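Local coordinates for protein alpha-1,2-mannosyltransferase (Ktr4), putative (Neosartorya fumigata, PDB 7BOP) that belongs to the GT-A glycosyltransferase clan as a putative fungal mannosyltransferase and binds guanosine-5'-diphosphate beside a manganese ion, at residues Arg66-Asn77 and Tyr100-Thr111. Numbering follows the deposited sequence.
Sequences RTNAALISLVRN and YPWIFFNDKPFT. With GDP (guanosine-5'-diphosphate), chain H.
L71 sets its CD1 over one face of the W102 indole, 3.7 Å from the centroid of the five-membered ring. Strands 69-74 and 102-106 run parallel, joined by backbone hydrogen bonds from L71 N to P101 O at one end to V75 N to F105 O at the other. Helix 80-98 covers W102 and F104. On the opposite face of the sheet, A70 CB meets I103 CD1 at 3.6 Å, and I72 CB lies at the edge of the F105 ring.

At the N-terminal ends of the strands Y100 packs its ring against R66, whose CG sits over one face; its OH accepts from T67 N at 3.0 Å and also bonds D206. Past the C-terminal ends, V75 CG1 fills the notch between the F104 and F110 rings, 4.1 Å from F104 CD1 and F110 CE1. N77 ND2 gives to P109 O in the amide plane, while OD1 takes T111 N from above it. L74 CG lies 3.5 Å from GDP N3. N106, its chi1 of -172° swinging CG away from the backbone N, brings OD1 to 2.8 Å from GDP N2; D107 OD1 takes GDP N1, and the R76 guanidinium, salt-bridged to E79, lies over the base with N7 against its face. This is a beta-alpha-beta unit of a GT-A, Rossmann-like fold, whose C-terminal strand ends supply part of the GDP pocket.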
loop_
_atom_site.group_PDB
_atom_site.type_symbol
_atom_site.label_atom_id
_atom_site.label_comp_id
_atom_site.label_asym_id
_atom_site.label_seq_id
_atom_site.Cartn_x
_atom_site.Cartn_y
_atom_site.Cartn_z
ATOM N N ARG A 66 13.125 -18.824 -5.684
ATOM C CA ARG A 66 11.977 -18.051 -5.215
ATOM C C ARG A 66 11.538 -18.476 -3.827
ATOM O O ARG A 66 11.437 -19.669 -3.531
ATOM C CB ARG A 66 10.801 -18.174 -6.183
ATOM C CG ARG A 66 11.028 -17.465 -7.503
ATOM C CD ARG A 66 9.787 -17.536 -8.366
ATOM N NE ARG A 66 9.632 -18.850 -8.995
ATOM C CZ ARG A 66 10.289 -19.268 -10.080
ATOM N NH1 ARG A 66 11.190 -18.495 -10.691
ATOM N NH2 ARG A 66 10.052 -20.489 -10.559
ATOM N N THR A 67 11.271 -17.496 -2.969
ATOM C CA THR A 67 10.643 -17.776 -1.684
ATOM C C THR A 67 9.127 -17.834 -1.886
ATOM O O THR A 67 8.654 -17.732 -3.016
ATOM C CB THR A 67 11.096 -16.779 -0.596
ATOM O OG1 THR A 67 10.676 -17.269 0.684
ATOM C CG2 THR A 67 10.526 -15.362 -0.839
ATOM N N ASN A 68 8.367 -18.036 -0.811
ATOM C CA ASN A 68 6.907 -18.177 -0.911
ATOM C C ASN A 68 6.209 -16.803 -0.925
ATOM O O ASN A 68 5.675 -16.322 0.087
ATOM C CB ASN A 68 6.327 -19.117 0.151
ATOM C CG ASN A 68 6.670 -18.716 1.568
ATOM O OD1 ASN A 68 7.712 -18.117 1.826
ATOM N ND2 ASN A 68 5.794 -19.068 2.508
ATOM N N ALA A 69 6.221 -16.202 -2.107
ATOM C CA ALA A 69 5.709 -14.853 -2.320
ATOM C C ALA A 69 5.001 -14.771 -3.663
ATOM O O ALA A 69 5.248 -15.593 -4.554
ATOM C CB ALA A 69 6.849 -13.846 -2.243
ATOM N N ALA A 70 4.103 -13.798 -3.795
ATOM C CA ALA A 70 3.361 -13.592 -5.020
ATOM C C ALA A 70 3.129 -12.109 -5.284
ATOM O O ALA A 70 3.043 -11.304 -4.355
ATOM C CB ALA A 70 2.028 -14.310 -4.950
ATOM N N LEU A 71 3.034 -11.776 -6.563
ATOM C CA LEU A 71 2.477 -10.513 -7.012
ATOM C C LEU A 71 0.972 -10.695 -6.944
ATOM O O LEU A 71 0.462 -11.710 -7.443
ATOM C CB LEU A 71 2.908 -10.228 -8.454
ATOM C CG LEU A 71 4.425 -10.141 -8.653
ATOM C CD1 LEU A 71 4.802 -10.239 -10.120
ATOM C CD2 LEU A 71 4.992 -8.876 -8.021
ATOM N N ILE A 72 0.261 -9.754 -6.310
ATOM C CA ILE A 72 -1.198 -9.860 -6.165
ATOM C C ILE A 72 -1.891 -8.599 -6.630
ATOM O O ILE A 72 -1.317 -7.496 -6.581
ATOM C CB ILE A 72 -1.656 -10.229 -4.728
ATOM C CG1 ILE A 72 -1.426 -9.089 -3.722
ATOM C CG2 ILE A 72 -0.971 -11.514 -4.255
ATOM C CD1 ILE A 72 -2.003 -9.390 -2.353
ATOM N N SER A 73 -3.125 -8.756 -7.094
ATOM C CA SER A 73 -3.887 -7.612 -7.572
ATOM C C SER A 73 -5.380 -7.869 -7.458
ATOM O O SER A 73 -5.876 -8.864 -7.992
ATOM C CB SER A 73 -3.502 -7.269 -9.012
ATOM O OG SER A 73 -4.133 -6.077 -9.456
ATOM N N LEU A 74 -6.072 -6.996 -6.721
ATOM C CA LEU A 74 -7.530 -6.918 -6.753
ATOM C C LEU A 74 -7.884 -6.041 -7.933
ATOM O O LEU A 74 -7.481 -4.881 -7.988
ATOM C CB LEU A 74 -8.087 -6.312 -5.465
ATOM C CG LEU A 74 -9.622 -6.289 -5.361
ATOM C CD1 LEU A 74 -10.193 -7.680 -5.100
ATOM C CD2 LEU A 74 -10.064 -5.320 -4.272
ATOM N N VAL A 75 -8.617 -6.594 -8.895
ATOM C CA VAL A 75 -8.831 -5.912 -10.167
ATOM C C VAL A 75 -10.112 -6.413 -10.845
ATOM O O VAL A 75 -10.545 -7.559 -10.624
ATOM C CB VAL A 75 -7.574 -6.051 -11.074
ATOM C CG1 VAL A 75 -7.243 -7.512 -11.389
ATOM C CG2 VAL A 75 -7.707 -5.249 -12.355
ATOM N N ARG A 76 -10.718 -5.527 -11.629
ATOM C CA ARG A 76 -11.934 -5.818 -12.391
ATOM C C ARG A 76 -11.600 -6.236 -13.827
ATOM O O ARG A 76 -10.557 -5.873 -14.372
ATOM C CB ARG A 76 -12.860 -4.583 -12.410
ATOM C CG ARG A 76 -13.495 -4.260 -11.066
ATOM C CD ARG A 76 -14.102 -2.861 -10.993
ATOM N NE ARG A 76 -13.076 -1.857 -10.686
ATOM C CZ ARG A 76 -13.235 -0.759 -9.936
ATOM N NH1 ARG A 76 -14.396 -0.467 -9.345
ATOM N NH2 ARG A 76 -12.189 0.059 -9.751
ATOM N N ASN A 77 -12.511 -6.987 -14.443
ATOM C CA ASN A 77 -12.400 -7.336 -15.862
ATOM C C ASN A 77 -12.292 -6.105 -16.758
ATOM O O ASN A 77 -11.519 -6.087 -17.705
ATOM C CB ASN A 77 -13.601 -8.188 -16.293
ATOM C CG ASN A 77 -13.558 -9.584 -15.703
ATOM O OD1 ASN A 77 -12.607 -10.330 -15.940
ATOM N ND2 ASN A 77 -14.587 -9.951 -14.937
ATOM N N TYR A 100 8.240 -14.483 -10.324
ATOM C CA TYR A 100 7.287 -14.766 -9.264
ATOM C C TYR A 100 5.869 -14.834 -9.860
ATOM O O TYR A 100 5.574 -14.163 -10.857
ATOM C CB TYR A 100 7.393 -13.716 -8.141
ATOM C CG TYR A 100 8.487 -14.003 -7.158
ATOM C CD1 TYR A 100 8.244 -14.810 -6.049
ATOM C CD2 TYR A 100 9.776 -13.490 -7.331
ATOM C CE1 TYR A 100 9.241 -15.088 -5.136
ATOM C CE2 TYR A 100 10.783 -13.771 -6.422
ATOM C CZ TYR A 100 10.506 -14.565 -5.322
ATOM O OH TYR A 100 11.480 -14.839 -4.411
ATOM N N PRO A 101 4.993 -15.659 -9.270
ATOM C CA PRO A 101 3.638 -15.793 -9.813
ATOM C C PRO A 101 2.757 -14.563 -9.573
ATOM O O PRO A 101 2.989 -13.808 -8.614
ATOM C CB PRO A 101 3.073 -16.977 -9.043
ATOM C CG PRO A 101 3.781 -16.937 -7.736
ATOM C CD PRO A 101 5.156 -16.415 -8.014
ATOM N N TRP A 102 1.774 -14.381 -10.461
ATOM C CA TRP A 102 0.719 -13.382 -10.308
ATOM C C TRP A 102 -0.555 -14.063 -9.822
ATOM O O TRP A 102 -0.980 -15.084 -10.397
ATOM C CB TRP A 102 0.402 -12.693 -11.628
ATOM C CG TRP A 102 1.435 -11.789 -12.175
ATOM C CD1 TRP A 102 2.534 -12.145 -12.911
ATOM C CD2 TRP A 102 1.453 -10.359 -12.091
ATOM N NE1 TRP A 102 3.233 -11.027 -13.277
ATOM C CE2 TRP A 102 2.595 -9.915 -12.788
ATOM C CE3 TRP A 102 0.620 -9.412 -11.484
ATOM C CZ2 TRP A 102 2.930 -8.558 -12.897
ATOM C CZ3 TRP A 102 0.948 -8.063 -11.594
ATOM C CH2 TRP A 102 2.093 -7.650 -12.292
ATOM N N ILE A 103 -1.164 -13.507 -8.771
ATOM C CA ILE A 103 -2.462 -13.958 -8.284
ATOM C C ILE A 103 -3.440 -12.785 -8.358
ATOM O O ILE A 103 -3.279 -11.768 -7.655
ATOM C CB ILE A 103 -2.381 -14.535 -6.857
ATOM C CG1 ILE A 103 -1.257 -15.571 -6.760
ATOM C CG2 ILE A 103 -3.697 -15.186 -6.466
ATOM C CD1 ILE A 103 -1.039 -16.149 -5.385
ATOM N N PHE A 104 -4.448 -12.931 -9.220
ATOM C CA PHE A 104 -5.479 -11.922 -9.417
ATOM C C PHE A 104 -6.723 -12.258 -8.605
ATOM O O PHE A 104 -7.122 -13.430 -8.518
ATOM C CB PHE A 104 -5.812 -11.804 -10.901
ATOM C CG PHE A 104 -4.621 -11.473 -11.749
ATOM C CD1 PHE A 104 -4.101 -10.186 -11.755
ATOM C CD2 PHE A 104 -4.000 -12.448 -12.526
ATOM C CE1 PHE A 104 -2.991 -9.871 -12.515
ATOM C CE2 PHE A 104 -2.889 -12.137 -13.299
ATOM C CZ PHE A 104 -2.385 -10.843 -13.301
ATOM N N PHE A 105 -7.312 -11.229 -7.994
ATOM C CA PHE A 105 -8.513 -11.356 -7.166
ATOM C C PHE A 105 -9.621 -10.475 -7.697
ATOM O O PHE A 105 -9.374 -9.377 -8.192
ATOM C CB PHE A 105 -8.212 -10.962 -5.724
ATOM C CG PHE A 105 -7.242 -11.881 -5.042
ATOM C CD1 PHE A 105 -7.698 -13.015 -4.375
ATOM C CD2 PHE A 105 -5.881 -11.621 -5.068
ATOM C CE1 PHE A 105 -6.807 -13.861 -3.738
ATOM C CE2 PHE A 105 -4.984 -12.474 -4.437
ATOM C CZ PHE A 105 -5.447 -13.590 -3.763
ATOM N N ASN A 106 -10.855 -10.957 -7.571
ATOM C CA ASN A 106 -12.022 -10.223 -8.032
ATOM C C ASN A 106 -13.249 -10.775 -7.303
ATOM O O ASN A 106 -13.327 -11.972 -7.030
ATOM C CB ASN A 106 -12.128 -10.346 -9.564
ATOM C CG ASN A 106 -13.199 -9.455 -10.178
ATOM O OD1 ASN A 106 -13.935 -8.759 -9.481
ATOM N ND2 ASN A 106 -13.290 -9.484 -11.503
ATOM N N ASP A 107 -14.160 -9.890 -6.910
ATOM C CA ASP A 107 -15.430 -10.304 -6.303
ATOM C C ASP A 107 -16.310 -11.075 -7.309
ATOM O O ASP A 107 -17.095 -11.926 -6.915
ATOM C CB ASP A 107 -16.192 -9.105 -5.720
ATOM C CG ASP A 107 -16.496 -8.036 -6.751
ATOM O OD1 ASP A 107 -15.551 -7.537 -7.393
ATOM O OD2 ASP A 107 -17.677 -7.683 -6.913
ATOM N N LYS A 108 -16.155 -10.762 -8.592
ATOM C CA LYS A 108 -16.810 -11.475 -9.689
ATOM C C LYS A 108 -15.823 -12.381 -10.432
ATOM O O LYS A 108 -14.609 -12.231 -10.273
ATOM C CB LYS A 108 -17.427 -10.456 -10.643
ATOM C CG LYS A 108 -18.491 -9.604 -9.965
ATOM C CD LYS A 108 -18.835 -8.377 -10.772
ATOM C CE LYS A 108 -19.761 -7.467 -9.980
ATOM N NZ LYS A 108 -19.940 -6.173 -10.692
ATOM N N PRO A 109 -16.336 -13.337 -11.238
ATOM C CA PRO A 109 -15.438 -14.213 -11.999
ATOM C C PRO A 109 -14.647 -13.476 -13.075
ATOM O O PRO A 109 -15.161 -12.541 -13.669
ATOM C CB PRO A 109 -16.402 -15.219 -12.659
ATOM C CG PRO A 109 -17.635 -15.174 -11.833
ATOM C CD PRO A 109 -17.747 -13.744 -11.396
ATOM N N PHE A 110 -13.411 -13.894 -13.330
ATOM C CA PHE A 110 -12.645 -13.326 -14.436
ATOM C C PHE A 110 -13.091 -13.926 -15.768
ATOM O O PHE A 110 -13.400 -15.111 -15.836
ATOM C CB PHE A 110 -11.136 -13.544 -14.254
ATOM C CG PHE A 110 -10.509 -12.660 -13.203
ATOM C CD1 PHE A 110 -10.441 -11.276 -13.383
ATOM C CD2 PHE A 110 -9.964 -13.209 -12.047
ATOM C CE1 PHE A 110 -9.850 -10.463 -12.425
ATOM C CE2 PHE A 110 -9.379 -12.400 -11.087
ATOM C CZ PHE A 110 -9.316 -11.031 -11.277
ATOM N N THR A 111 -13.083 -13.109 -16.819
ATOM C CA THR A 111 -13.410 -13.582 -18.163
ATOM C C THR A 111 -12.272 -14.415 -18.727
ATOM O O THR A 111 -11.140 -14.359 -18.234
ATOM C CB THR A 111 -13.692 -12.425 -19.147
ATOM O OG1 THR A 111 -12.519 -11.618 -19.318
ATOM C CG2 THR A 111 -14.853 -11.563 -18.659
HETATM P PB GDP H . -7.987 4.367 -6.042
HETATM O O1B GDP H . -8.533 5.422 -6.961
HETATM O O2B GDP H . -6.623 3.798 -6.471
HETATM O O3B GDP H . -8.069 4.677 -4.560
HETATM O O3A GDP H . -9.086 3.186 -6.252
HETATM P PA GDP H . -9.080 2.081 -7.439
HETATM O O1A GDP H . -10.348 2.198 -8.250
HETATM O O2A GDP H . -7.691 2.097 -8.115
HETATM O "O5'" GDP H . -9.263 0.789 -6.497
HETATM C "C5'" GDP H . -8.179 0.283 -5.717
HETATM C "C4'" GDP H . -7.845 -1.143 -6.149
HETATM O "O4'" GDP H . -8.973 -1.986 -5.899
HETATM C "C3'" GDP H . -7.562 -1.300 -7.637
HETATM O "O3'" GDP H . -6.626 -2.382 -7.784
HETATM C "C2'" GDP H . -8.913 -1.629 -8.250
HETATM O "O2'" GDP H . -8.790 -2.405 -9.442
HETATM C "C1'" GDP H . -9.578 -2.412 -7.122
HETATM N N9 GDP H . -11.046 -2.285 -6.949
HETATM C C8 GDP H . -11.769 -1.224 -6.492
HETATM N N7 GDP H . -13.083 -1.545 -6.428
HETATM C C5 GDP H . -13.214 -2.824 -6.834
HETATM C C6 GDP H . -14.316 -3.792 -7.011
HETATM O O6 GDP H . -15.478 -3.439 -6.751
HETATM N N1 GDP H . -14.030 -5.037 -7.450
HETATM C C2 GDP H . -12.758 -5.426 -7.725
HETATM N N2 GDP H . -12.506 -6.683 -8.171
HETATM N N3 GDP H . -11.704 -4.583 -7.594
HETATM C C4 GDP H . -11.870 -3.309 -7.159
HETATM O O HOH W 1 -15.093 -7.478 -12.854
#